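Local coordinates for protein 2-hydroxyhepta-2,4-diene-1,7-dioate isomerase (Mycobacterium abscessus, PDB 3RR6) that is of uncertain function but probably binds a metal ion and acts as an isomerase or acetylpyruvate hydrolase of the fumarylacetoacetate hydrolase family, at residues Ala134-Ala137 with Ala138-Ile141; Ser151-Asp154 with His155-Ala158; Lys166-Asp169 with Thr170-Pro173; Leu207-Val210 with Gly211-Val214; Pro239-Asp242 with Gly243-Val246. All coordinates share one frame; numbering follows the deposited sequence.

Interaction 1: Ala134-Ala137 with Ala138-Ile141; sequences AARA and AENI. With EDO (1,2-ethanediol), chain G.
Arg136 and Glu139, three residues apart, run side by side and close a salt bridge over the surface of a turn. Glu139 has CG between its own backbone N and carbonyl carbon (chi1 73°), and from there the chain extends alongside Arg136, with Glu139 CG 3.2 Å from Arg136 O. The arginine is extended from CG to NE and turns its guanidinium at the end, putting NH1 2.9 Å from Glu139 OE2. That bond is nearly straight (162° at the hydrogen), lies in the guanidinium plane and uses the syn side of the carboxylate, although the two planes are 41° apart. A water joins Arg136 NH1 to Glu139 OE1, so both carboxylate oxygens are engaged.

The Asn140 amide also reaches the Arg136 backbone, ND2 donating to Arg136 O at 3.0 Å, while Asn140 N binds Ala137 O at 2.9 Å. On the inner side the Ile141 tip, CD1, lies 4.3 Å from Ala137 CB. Two further waters bridge Ala134 O to Ala138 N and Ala135 O to Glu139 N, in place of direct backbone bonds. The turn leads into strand 141-152; Ala137 rests on Val214, and Ile141 on Val210 and Val214, of helix 210-220.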
loop_
_atom_site.group_PDB
_atom_site.type_symbol
_atom_site.label_atom_id
_atom_site.label_comp_id
_atom_site.label_asym_id
_atom_site.label_seq_id
_atom_site.Cartn_x
_atom_site.Cartn_y
_atom_site.Cartn_z
ATOM N N ALA A 134 18.371 -2.436 9.357
ATOM C CA ALA A 134 17.487 -3.382 8.674
ATOM C C ALA A 134 17.037 -4.514 9.592
ATOM O O ALA A 134 15.876 -4.910 9.574
ATOM C CB ALA A 134 18.161 -3.929 7.433
ATOM N N ALA A 135 17.951 -5.021 10.428
ATOM C CA ALA A 135 17.608 -6.089 11.372
ATOM C C ALA A 135 16.535 -5.746 12.414
ATOM O O ALA A 135 15.900 -6.660 12.951
ATOM C CB ALA A 135 18.890 -6.616 12.081
ATOM N N ARG A 136 16.320 -4.455 12.696
ATOM C CA ARG A 136 15.310 -4.014 13.651
ATOM C C ARG A 136 14.052 -3.500 12.949
ATOM O O ARG A 136 13.160 -2.952 13.585
ATOM C CB ARG A 136 15.871 -2.916 14.574
ATOM C CG ARG A 136 16.865 -3.421 15.603
ATOM C CD ARG A 136 17.257 -2.313 16.554
ATOM N NE ARG A 136 18.199 -2.806 17.550
ATOM C CZ ARG A 136 17.872 -3.433 18.673
ATOM N NH1 ARG A 136 16.604 -3.659 19.002
ATOM N NH2 ARG A 136 18.842 -3.833 19.485
ATOM N N ALA A 137 13.967 -3.658 11.635
ATOM C CA ALA A 137 12.790 -3.148 10.931
ATOM C C ALA A 137 11.496 -3.806 11.429
ATOM O O ALA A 137 10.508 -3.112 11.684
ATOM C CB ALA A 137 12.944 -3.317 9.414
ATOM N N ALA A 138 11.499 -5.124 11.603
ATOM C CA ALA A 138 10.265 -5.848 11.969
ATOM C C ALA A 138 9.633 -5.355 13.275
ATOM O O ALA A 138 8.394 -5.263 13.384
ATOM C CB ALA A 138 10.517 -7.351 12.039
ATOM N N GLU A 139 10.468 -5.022 14.258
ATOM C CA GLU A 139 9.960 -4.561 15.553
ATOM C C GLU A 139 9.288 -3.182 15.472
ATOM O O GLU A 139 8.573 -2.796 16.395
ATOM C CB GLU A 139 11.044 -4.618 16.649
ATOM C CG GLU A 139 12.131 -3.576 16.572
ATOM C CD GLU A 139 13.226 -3.766 17.610
ATOM O OE1 GLU A 139 13.219 -4.796 18.317
ATOM O OE2 GLU A 139 14.099 -2.886 17.713
ATOM N N ASN A 140 9.505 -2.459 14.368
ATOM C CA ASN A 140 8.904 -1.143 14.130
ATOM C C ASN A 140 7.762 -1.169 13.124
ATOM O O ASN A 140 7.194 -0.117 12.823
ATOM C CB ASN A 140 9.973 -0.163 13.648
ATOM C CG ASN A 140 10.958 0.186 14.748
ATOM O OD1 ASN A 140 10.620 0.917 15.676
ATOM N ND2 ASN A 140 12.163 -0.387 14.679
ATOM N N ILE A 141 7.441 -2.354 12.612
ATOM C CA ILE A 141 6.398 -2.536 11.603
ATOM C C ILE A 141 5.139 -3.119 12.232
ATOM O O ILE A 141 5.180 -4.182 12.872
ATOM C CB ILE A 141 6.912 -3.425 10.444
ATOM C CG1 ILE A 141 7.992 -2.666 9.650
ATOM C CG2 ILE A 141 5.749 -3.878 9.540
ATOM C CD1 ILE A 141 8.768 -3.546 8.649
HETATM C C1 EDO G . 4.872 -4.726 15.685
HETATM O O1 EDO G . 5.996 -5.454 15.148
HETATM C C2 EDO G . 5.286 -3.491 16.487
HETATM O O2 EDO G . 5.438 -2.318 15.670
HETATM O O HOH W 1 13.784 -6.703 10.367
HETATM O O HOH W 2 13.111 -6.484 14.402
HETATM O O HOH W 3 14.891 -5.142 21.038
#

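Interaction 2: Ser151-Asp154 with His155-Ala158; sequences SARD and HQRA
Ala152 O receives two backbone donors at the start of helix 153-159: Gln156 N at 3.2 Å, in the carbonyl plane, and His155 N at 3.0 Å through a weak, bent bond (127° at the hydrogen). The next carbonyls follow the helical i to i+4 pattern, Arg157 N binding Arg153 O and Ala158 N binding Asp154 O, each at 3.1 Å.

Most of the polar side-chain ends find their partners beyond this turn. The Asp154 carboxylate is gripped by two backbone N-H groups, OD1 by Glu114 N and OD2 by Thr113 N. Its CG stands between the backbone N and the carbonyl carbon (chi1 49°), which brings the carboxylate alongside the His155 ring. That ring is held at both nitrogens, ND1 pairing with His168 NE2 and NE2 with Ser111 O, an arrangement that fixes its rotation. Over one ring face comes the methyl of Ala152, whose CB is 4.0 Å from the His155 ring centroid, a CH-pi contact.

Arg157 bends at chi3 and lays one guanidinium face over the backbone of Arg153 and Asp154, with Arg157 NH2 3.6 Å from Asp154 CA; its NH1 forms a salt bridge with Glu114. Gln156 reaches back so that OE1 is 3.1 Å from Arg153 NE, the two side chains crossing at an angle. Ser151 OG meets Lys166 NZ and Asp149 O.

The arrangement is a strand-to-helix junction with Ala152 at the N-cap position, where strand 141-152 of the FAA hydrolase-type domain passes directly into a short helix.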
loop_
_atom_site.group_PDB
_atom_site.type_symbol
_atom_site.label_atom_id
_atom_site.label_comp_id
_atom_site.label_asym_id
_atom_site.label_seq_id
_atom_site.Cartn_x
_atom_site.Cartn_y
_atom_site.Cartn_z
ATOM N N SER A 151 -0.229 6.781 -11.046
ATOM C CA SER A 151 0.727 7.767 -11.550
ATOM C C SER A 151 0.304 8.346 -12.898
ATOM O O SER A 151 0.062 7.588 -13.845
ATOM C CB SER A 151 2.103 7.102 -11.734
ATOM O OG SER A 151 2.546 6.465 -10.539
ATOM N N ALA A 152 0.255 9.670 -12.995
ATOM C CA ALA A 152 0.037 10.355 -14.273
ATOM C C ALA A 152 1.366 10.512 -15.006
ATOM O O ALA A 152 2.159 11.419 -14.722
ATOM C CB ALA A 152 -0.639 11.717 -14.055
ATOM N N ARG A 153 1.616 9.597 -15.940
ATOM C CA ARG A 153 2.902 9.550 -16.642
ATOM C C ARG A 153 3.182 10.844 -17.410
ATOM O O ARG A 153 4.335 11.264 -17.521
ATOM C CB ARG A 153 2.957 8.351 -17.606
ATOM C CG ARG A 153 2.630 6.984 -17.017
ATOM C CD ARG A 153 3.481 6.587 -15.814
ATOM N NE ARG A 153 4.907 6.454 -16.124
ATOM C CZ ARG A 153 5.541 5.309 -16.390
ATOM N NH1 ARG A 153 4.897 4.146 -16.405
ATOM N NH2 ARG A 153 6.847 5.329 -16.650
ATOM N N ASP A 154 2.140 11.474 -17.949
ATOM C CA ASP A 154 2.320 12.737 -18.663
ATOM C C ASP A 154 2.824 13.838 -17.737
ATOM O O ASP A 154 3.600 14.700 -18.143
ATOM C CB ASP A 154 1.055 13.177 -19.424
ATOM C CG ASP A 154 -0.211 13.143 -18.587
ATOM O OD1 ASP A 154 -0.466 12.132 -17.896
ATOM O OD2 ASP A 154 -0.992 14.124 -18.668
ATOM N N HIS A 155 2.413 13.794 -16.476
ATOM C CA HIS A 155 2.889 14.779 -15.513
ATOM C C HIS A 155 4.334 14.534 -15.108
ATOM O O HIS A 155 5.069 15.490 -14.883
ATOM C CB HIS A 155 1.974 14.827 -14.290
ATOM C CG HIS A 155 0.596 15.295 -14.615
ATOM N ND1 HIS A 155 -0.426 15.315 -13.688
ATOM C CD2 HIS A 155 0.067 15.753 -15.775
ATOM C CE1 HIS A 155 -1.528 15.758 -14.269
ATOM N NE2 HIS A 155 -1.253 16.041 -15.535
ATOM N N GLN A 156 4.741 13.271 -15.037
ATOM C CA GLN A 156 6.144 12.928 -14.772
ATOM C C GLN A 156 7.035 13.504 -15.881
ATOM O O GLN A 156 8.092 14.074 -15.611
ATOM C CB GLN A 156 6.338 11.409 -14.676
ATOM C CG GLN A 156 5.618 10.748 -13.504
ATOM C CD GLN A 156 5.885 9.251 -13.362
ATOM O OE1 GLN A 156 5.059 8.434 -13.744
ATOM N NE2 GLN A 156 7.037 8.894 -12.798
ATOM N N ARG A 157 6.603 13.357 -17.132
ATOM C CA ARG A 157 7.366 13.884 -18.265
ATOM C C ARG A 157 7.455 15.410 -18.239
ATOM O O ARG A 157 8.517 15.972 -18.519
ATOM C CB ARG A 157 6.777 13.406 -19.593
ATOM C CG ARG A 157 6.959 11.920 -19.849
ATOM C CD ARG A 157 6.679 11.587 -21.309
ATOM N NE ARG A 157 5.297 11.886 -21.687
ATOM C CZ ARG A 157 4.266 11.046 -21.569
ATOM N NH1 ARG A 157 4.426 9.824 -21.077
ATOM N NH2 ARG A 157 3.054 11.436 -21.948
ATOM N N ALA A 158 6.355 16.077 -17.891
ATOM C CA ALA A 158 6.303 17.535 -17.877
ATOM C C ALA A 158 7.137 18.145 -16.749
ATOM O O ALA A 158 7.798 19.171 -16.950
ATOM C CB ALA A 158 4.860 18.008 -17.770
#

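Interaction 3: Lys166-Asp169 with Thr170-Pro173; sequences KGHD and TFCP
A type II beta turn from His168 to Phe171, reinforced by an aromatic pair, links the weakly bonded end of helix 163-167 to strand 172-179. The turn is closed by Phe171 N, which donates to His168 O at 3.1 Å. Thr170 takes the positive phi of the third turn position (78°) and returns its hydroxyl to the turn, OG1 donating to Asp169 O at 2.6 Å in the carbonyl plane, on a lone pair; OG1 also meets Gln107 N.

His168 and Phe171 lie side by side, pointing the same way. The His168 methylene sits almost exactly over the phenyl face, CB being 3.7 Å from the Phe171 ring centroid and 4° off the normal. Beyond it the imidazole presents its edge to that ring in an offset edge-to-face pair, with centroids 5.0 Å apart and planes at 60°. The nearest side-chain approach is His168 CD2 to Phe171 CE2, at 3.6 Å. The imidazole NE2 is engaged by His155.

Phe171 packs on Val150 of strand 141-152 and on Pro109, while Lys166 NZ reaches Asp149 in a salt bridge; the turn thus sits against strand 141-152, the antiparallel neighbour of strand 172-179.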
loop_
_atom_site.group_PDB
_atom_site.type_symbol
_atom_site.label_atom_id
_atom_site.label_comp_id
_atom_site.label_asym_id
_atom_site.label_seq_id
_atom_site.Cartn_x
_atom_site.Cartn_y
_atom_site.Cartn_z
ATOM N N LYS A 166 2.039 11.662 -8.937
ATOM C CA LYS A 166 1.657 10.635 -7.974
ATOM C C LYS A 166 0.807 11.163 -6.831
ATOM O O LYS A 166 0.392 10.389 -5.960
ATOM C CB LYS A 166 2.921 9.976 -7.433
ATOM C CG LYS A 166 3.646 9.151 -8.497
ATOM C CD LYS A 166 4.936 8.643 -7.966
ATOM C CE LYS A 166 5.668 7.790 -8.981
ATOM N NZ LYS A 166 5.042 6.449 -9.219
ATOM N N GLY A 167 0.516 12.465 -6.849
ATOM C CA GLY A 167 -0.055 13.144 -5.690
ATOM C C GLY A 167 -1.492 13.614 -5.796
ATOM O O GLY A 167 -2.010 14.248 -4.866
ATOM N N HIS A 168 -2.139 13.332 -6.920
ATOM C CA HIS A 168 -3.543 13.677 -7.105
ATOM C C HIS A 168 -4.418 12.958 -6.077
ATOM O O HIS A 168 -4.129 11.830 -5.677
ATOM C CB HIS A 168 -4.004 13.314 -8.520
ATOM C CG HIS A 168 -3.291 14.067 -9.597
ATOM N ND1 HIS A 168 -3.649 15.340 -9.980
ATOM C CD2 HIS A 168 -2.242 13.716 -10.381
ATOM C CE1 HIS A 168 -2.843 15.747 -10.944
ATOM N NE2 HIS A 168 -1.980 14.781 -11.208
ATOM N N ASP A 169 -5.473 13.618 -5.614
ATOM C CA ASP A 169 -6.439 12.950 -4.754
ATOM C C ASP A 169 -6.867 11.633 -5.437
ATOM O O ASP A 169 -7.038 11.583 -6.662
ATOM C CB ASP A 169 -7.668 13.828 -4.507
ATOM C CG ASP A 169 -7.435 14.983 -3.529
ATOM O OD1 ASP A 169 -6.310 15.226 -3.047
ATOM O OD2 ASP A 169 -8.446 15.668 -3.233
ATOM N N THR A 170 -7.014 10.591 -4.620
ATOM C CA THR A 170 -7.386 9.218 -5.023
ATOM C C THR A 170 -6.272 8.376 -5.638
ATOM O O THR A 170 -6.501 7.206 -5.942
ATOM C CB THR A 170 -8.655 9.134 -5.943
ATOM O OG1 THR A 170 -8.316 9.412 -7.314
ATOM C CG2 THR A 170 -9.754 10.055 -5.463
ATOM N N PHE A 171 -5.069 8.924 -5.788
ATOM C CA PHE A 171 -3.975 8.161 -6.410
ATOM C C PHE A 171 -3.210 7.213 -5.467
ATOM O O PHE A 171 -2.194 6.657 -5.866
ATOM C CB PHE A 171 -3.004 9.096 -7.150
ATOM C CG PHE A 171 -3.459 9.490 -8.541
ATOM C CD1 PHE A 171 -4.802 9.490 -8.919
ATOM C CD2 PHE A 171 -2.513 9.869 -9.478
ATOM C CE1 PHE A 171 -5.176 9.854 -10.205
ATOM C CE2 PHE A 171 -2.885 10.231 -10.759
ATOM C CZ PHE A 171 -4.212 10.228 -11.120
ATOM N N CYS A 172 -3.710 7.002 -4.250
ATOM C CA CYS A 172 -3.150 5.965 -3.364
ATOM C C CYS A 172 -4.208 5.045 -2.751
ATOM O O CYS A 172 -4.433 5.065 -1.535
ATOM C CB CYS A 172 -2.287 6.595 -2.265
ATOM S SG CYS A 172 -1.140 5.384 -1.526
ATOM N N PRO A 173 -4.832 4.187 -3.582
ATOM C CA PRO A 173 -5.594 3.092 -2.991
ATOM C C PRO A 173 -4.761 2.315 -1.977
ATOM O O PRO A 173 -3.590 2.005 -2.236
ATOM C CB PRO A 173 -5.940 2.214 -4.198
ATOM C CG PRO A 173 -5.954 3.173 -5.359
ATOM C CD PRO A 173 -4.910 4.195 -5.055
#

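Interaction 4: Leu207-Val210 with Gly211-Val214; sequences LHDV and GAIV. With EDO (1,2-ethanediol), chain M.
Asp209 caps the start of helix 210-220 by taking the N-H of Ala212 on its side chain, while its own carbonyl opens the helical bonding pattern. This is a helix N-cap: Asp209 OD1 accepts from Ala212 N at 3.0 Å through a nearly straight bond (162° at the hydrogen), and the donor arrives close to the line of the C-O bond. The torsion explains the reach, since CG stands between the backbone N and the carbonyl carbon (chi1 65°), turning the carboxylate forward over the first turn. A negative group at the N-terminal end would be expected to interact favourably with the helix dipole. The other oxygen, OD2, is bound by a di(hydroxyethyl)ether molecule, probably from the crystallisation liquor.

Behind the cap the regular pattern begins, with Ile213 N on Asp209 O at 2.9 Å and Val214 N on Val210 O at 3.0 Å.

The apolar part is carried by His208 and Ile213. His208 turns its methylene to the helix, CB lying 4.0 Å from Ala212 CB and 4.2 Å from Ile213 CG1, while its ring leads away and NE2 binds Glu87 O. Ile213 reaches back toward the entering chain, its CG1 3.2 Å from Asp209 O. Both His208 and Ile213 touch Met70 of strand 67-70, whereas Val210 leans on Ile141 and Tyr144 of strand 141-152. Just ahead of the cap, O2 of an ethanediol, also probably from the liquor, donates to Leu207 O at 2.7 Å.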
loop_
_atom_site.group_PDB
_atom_site.type_symbol
_atom_site.label_atom_id
_atom_site.label_comp_id
_atom_site.label_asym_id
_atom_site.label_seq_id
_atom_site.Cartn_x
_atom_site.Cartn_y
_atom_site.Cartn_z
ATOM N N LEU A 207 14.561 -5.813 -4.864
ATOM C CA LEU A 207 16.006 -5.546 -4.921
ATOM C C LEU A 207 16.518 -5.092 -3.551
ATOM O O LEU A 207 17.542 -5.583 -3.052
ATOM C CB LEU A 207 16.318 -4.498 -5.994
ATOM C CG LEU A 207 16.046 -4.975 -7.429
ATOM C CD1 LEU A 207 16.119 -3.812 -8.403
ATOM C CD2 LEU A 207 17.004 -6.081 -7.831
ATOM N N HIS A 208 15.794 -4.143 -2.969
ATOM C CA HIS A 208 15.945 -3.751 -1.572
ATOM C C HIS A 208 14.753 -4.337 -0.833
ATOM O O HIS A 208 13.601 -3.980 -1.108
ATOM C CB HIS A 208 15.982 -2.232 -1.443
ATOM C CG HIS A 208 17.043 -1.592 -2.272
ATOM N ND1 HIS A 208 18.359 -1.531 -1.873
ATOM C CD2 HIS A 208 16.989 -1.023 -3.499
ATOM C CE1 HIS A 208 19.066 -0.930 -2.814
ATOM N NE2 HIS A 208 18.262 -0.612 -3.807
ATOM N N ASP A 209 15.018 -5.245 0.108
ATOM C CA ASP A 209 13.942 -5.910 0.830
ATOM C C ASP A 209 13.340 -4.978 1.883
ATOM O O ASP A 209 13.785 -3.835 2.033
ATOM C CB ASP A 209 14.390 -7.270 1.400
ATOM C CG ASP A 209 15.456 -7.174 2.466
ATOM O OD1 ASP A 209 15.697 -6.097 3.045
ATOM O OD2 ASP A 209 16.098 -8.231 2.739
ATOM N N VAL A 210 12.309 -5.441 2.583
ATOM C CA VAL A 210 11.594 -4.588 3.535
ATOM C C VAL A 210 12.558 -3.953 4.541
ATOM O O VAL A 210 12.483 -2.747 4.816
ATOM C CB VAL A 210 10.469 -5.367 4.237
ATOM C CG1 VAL A 210 9.961 -4.635 5.480
ATOM C CG2 VAL A 210 9.324 -5.629 3.250
ATOM N N GLY A 211 13.459 -4.754 5.090
ATOM C CA GLY A 211 14.439 -4.243 6.041
ATOM C C GLY A 211 15.314 -3.136 5.472
ATOM O O GLY A 211 15.538 -2.109 6.114
ATOM N N ALA A 212 15.803 -3.349 4.257
ATOM C CA ALA A 212 16.652 -2.388 3.566
ATOM C C ALA A 212 15.898 -1.091 3.281
ATOM O O ALA A 212 16.456 -0.002 3.393
ATOM C CB ALA A 212 17.173 -3.000 2.265
ATOM N N ILE A 213 14.626 -1.222 2.919
ATOM C CA ILE A 213 13.772 -0.071 2.653
ATOM C C ILE A 213 13.565 0.765 3.908
ATOM O O ILE A 213 13.718 1.980 3.878
ATOM C CB ILE A 213 12.410 -0.510 2.078
ATOM C CG1 ILE A 213 12.597 -1.131 0.699
ATOM C CG2 ILE A 213 11.434 0.686 1.988
ATOM C CD1 ILE A 213 11.349 -1.846 0.175
ATOM N N VAL A 214 13.213 0.107 5.009
ATOM C CA VAL A 214 13.023 0.824 6.286
ATOM C C VAL A 214 14.333 1.471 6.731
ATOM O O VAL A 214 14.345 2.613 7.198
ATOM C CB VAL A 214 12.442 -0.100 7.359
ATOM C CG1 VAL A 214 12.461 0.566 8.743
ATOM C CG2 VAL A 214 11.021 -0.504 6.981
HETATM C C1 EDO M . 20.054 -8.260 -5.832
HETATM O O1 EDO M . 20.668 -7.607 -6.950
HETATM C C2 EDO M . 19.339 -7.216 -4.985
HETATM O O2 EDO M . 19.320 -7.585 -3.603
#

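Interaction 5: Pro239-Asp242 with Gly243-Val246; sequences PIVD and GDTV
Asp244 OD2 accepts from Val241 N at 2.9 Å, while Asp244 N donates to Val241 O at 3.0 Å; one residue therefore holds both backbone groups of Val241. The second bond closes a type II beta turn from Val241 to Asp244. The first reaches the carboxylate from above its plane, 57° out of it. Asp244 CG is anti to its own carbonyl carbon (chi1 -75°), which swings the carboxylate back across Val241.

Two waters extend the grip. One donates to Asp244 OD2 and to Pro239 O; the other gives Asp244 OD1 a bond of 2.8 Å and also reaches Asp242 O. Asn194 ND2 binds OD1 as well, so each carboxylate oxygen has two partners. Gly243 occupies the third turn position with positive phi (96°), a conformation glycine adopts readily.

Farther out, Val241 CG2 lies 3.5 Å from Asp244 OD2, and Ile240 CG2 meets Val246 CB at 4.1 Å, the two side chains crossing. The turn connects strand 238-239, paired with strand 115-125, to strand 245-250, which runs between strands 188-193 and 254-261; Ile240 and Val246 both touch Val260 and His117.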
loop_
_atom_site.group_PDB
_atom_site.type_symbol
_atom_site.label_atom_id
_atom_site.label_comp_id
_atom_site.label_asym_id
_atom_site.label_seq_id
_atom_site.Cartn_x
_atom_site.Cartn_y
_atom_site.Cartn_z
ATOM N N PRO A 239 -1.741 1.375 -18.546
ATOM C CA PRO A 239 -2.789 2.369 -18.348
ATOM C C PRO A 239 -4.070 1.864 -17.696
ATOM O O PRO A 239 -4.432 0.689 -17.830
ATOM C CB PRO A 239 -3.081 2.845 -19.776
ATOM C CG PRO A 239 -2.743 1.700 -20.613
ATOM C CD PRO A 239 -1.539 1.075 -19.972
ATOM N N ILE A 240 -4.740 2.772 -16.991
ATOM C CA ILE A 240 -6.110 2.602 -16.533
ATOM C C ILE A 240 -6.910 3.752 -17.142
ATOM O O ILE A 240 -6.398 4.877 -17.273
ATOM C CB ILE A 240 -6.239 2.580 -14.991
ATOM C CG1 ILE A 240 -5.568 3.799 -14.347
ATOM C CG2 ILE A 240 -5.634 1.306 -14.448
ATOM C CD1 ILE A 240 -5.828 3.930 -12.839
ATOM N N VAL A 241 -8.139 3.446 -17.559
ATOM C CA VAL A 241 -9.009 4.421 -18.215
ATOM C C VAL A 241 -10.407 4.368 -17.624
ATOM O O VAL A 241 -10.759 3.438 -16.892
ATOM C CB VAL A 241 -9.073 4.202 -19.757
ATOM C CG1 VAL A 241 -7.689 4.349 -20.372
ATOM C CG2 VAL A 241 -9.699 2.842 -20.100
ATOM N N ASP A 242 -11.195 5.391 -17.938
ATOM C CA ASP A 242 -12.569 5.479 -17.487
ATOM C C ASP A 242 -13.318 4.178 -17.757
ATOM O O ASP A 242 -13.300 3.652 -18.886
ATOM C CB ASP A 242 -13.268 6.633 -18.211
ATOM C CG ASP A 242 -14.697 6.837 -17.749
ATOM O OD1 ASP A 242 -14.931 7.005 -16.544
ATOM O OD2 ASP A 242 -15.612 6.835 -18.615
ATOM N N GLY A 243 -13.967 3.662 -16.720
ATOM C CA GLY A 243 -14.741 2.441 -16.818
ATOM C C GLY A 243 -14.011 1.183 -16.402
ATOM O O GLY A 243 -14.641 0.135 -16.244
ATOM N N ASP A 244 -12.692 1.259 -16.228
ATOM C CA ASP A 244 -11.915 0.085 -15.807
ATOM C C ASP A 244 -12.150 -0.237 -14.334
ATOM O O ASP A 244 -12.589 0.618 -13.569
ATOM C CB ASP A 244 -10.407 0.320 -15.969
ATOM C CG ASP A 244 -9.925 0.251 -17.405
ATOM O OD1 ASP A 244 -10.679 -0.162 -18.315
ATOM O OD2 ASP A 244 -8.749 0.615 -17.617
ATOM N N THR A 245 -11.869 -1.483 -13.957
ATOM C CA THR A 245 -11.667 -1.853 -12.554
ATOM C C THR A 245 -10.263 -2.418 -12.453
ATOM O O THR A 245 -9.884 -3.270 -13.252
ATOM C CB THR A 245 -12.691 -2.887 -12.060
ATOM O OG1 THR A 245 -13.988 -2.277 -12.048
ATOM C CG2 THR A 245 -12.359 -3.360 -10.644
ATOM N N VAL A 246 -9.494 -1.919 -11.491
ATOM C CA VAL A 246 -8.126 -2.376 -11.285
ATOM C C VAL A 246 -8.019 -2.977 -9.893
ATOM O O VAL A 246 -8.467 -2.375 -8.906
ATOM C CB VAL A 246 -7.082 -1.250 -11.518
ATOM C CG1 VAL A 246 -7.361 -0.026 -10.660
ATOM C CG2 VAL A 246 -5.650 -1.764 -11.297
HETATM O O HOH W 4 -6.693 -0.068 -19.293
HETATM O O HOH W 5 -13.071 0.856 -19.475
#

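In the fold
Each contact is local, and the five follow one another along the chain without nesting or crossing. Interaction 1 closes the turn that enters strand 141-152, and interaction 2 lies at that strand's far end, its centre about 34 Å from that of interaction 1. Interaction 3 then turns the chain into the antiparallel neighbour, strand 172-179. Interactions 2 and 3 touch through Ser151 with Lys166 and His155 with His168, tying the strand-to-helix junction at 151-158 to the end of helix 163-167 and the turn after it. Interaction 4 starts helix 210-220 and returns to interaction 1, whose Ala137 and Ile141 it meets. Interaction 5, on the opposite side of the chain's centre from interactions 1 and 4, joins strand 238-239 to strand 245-250.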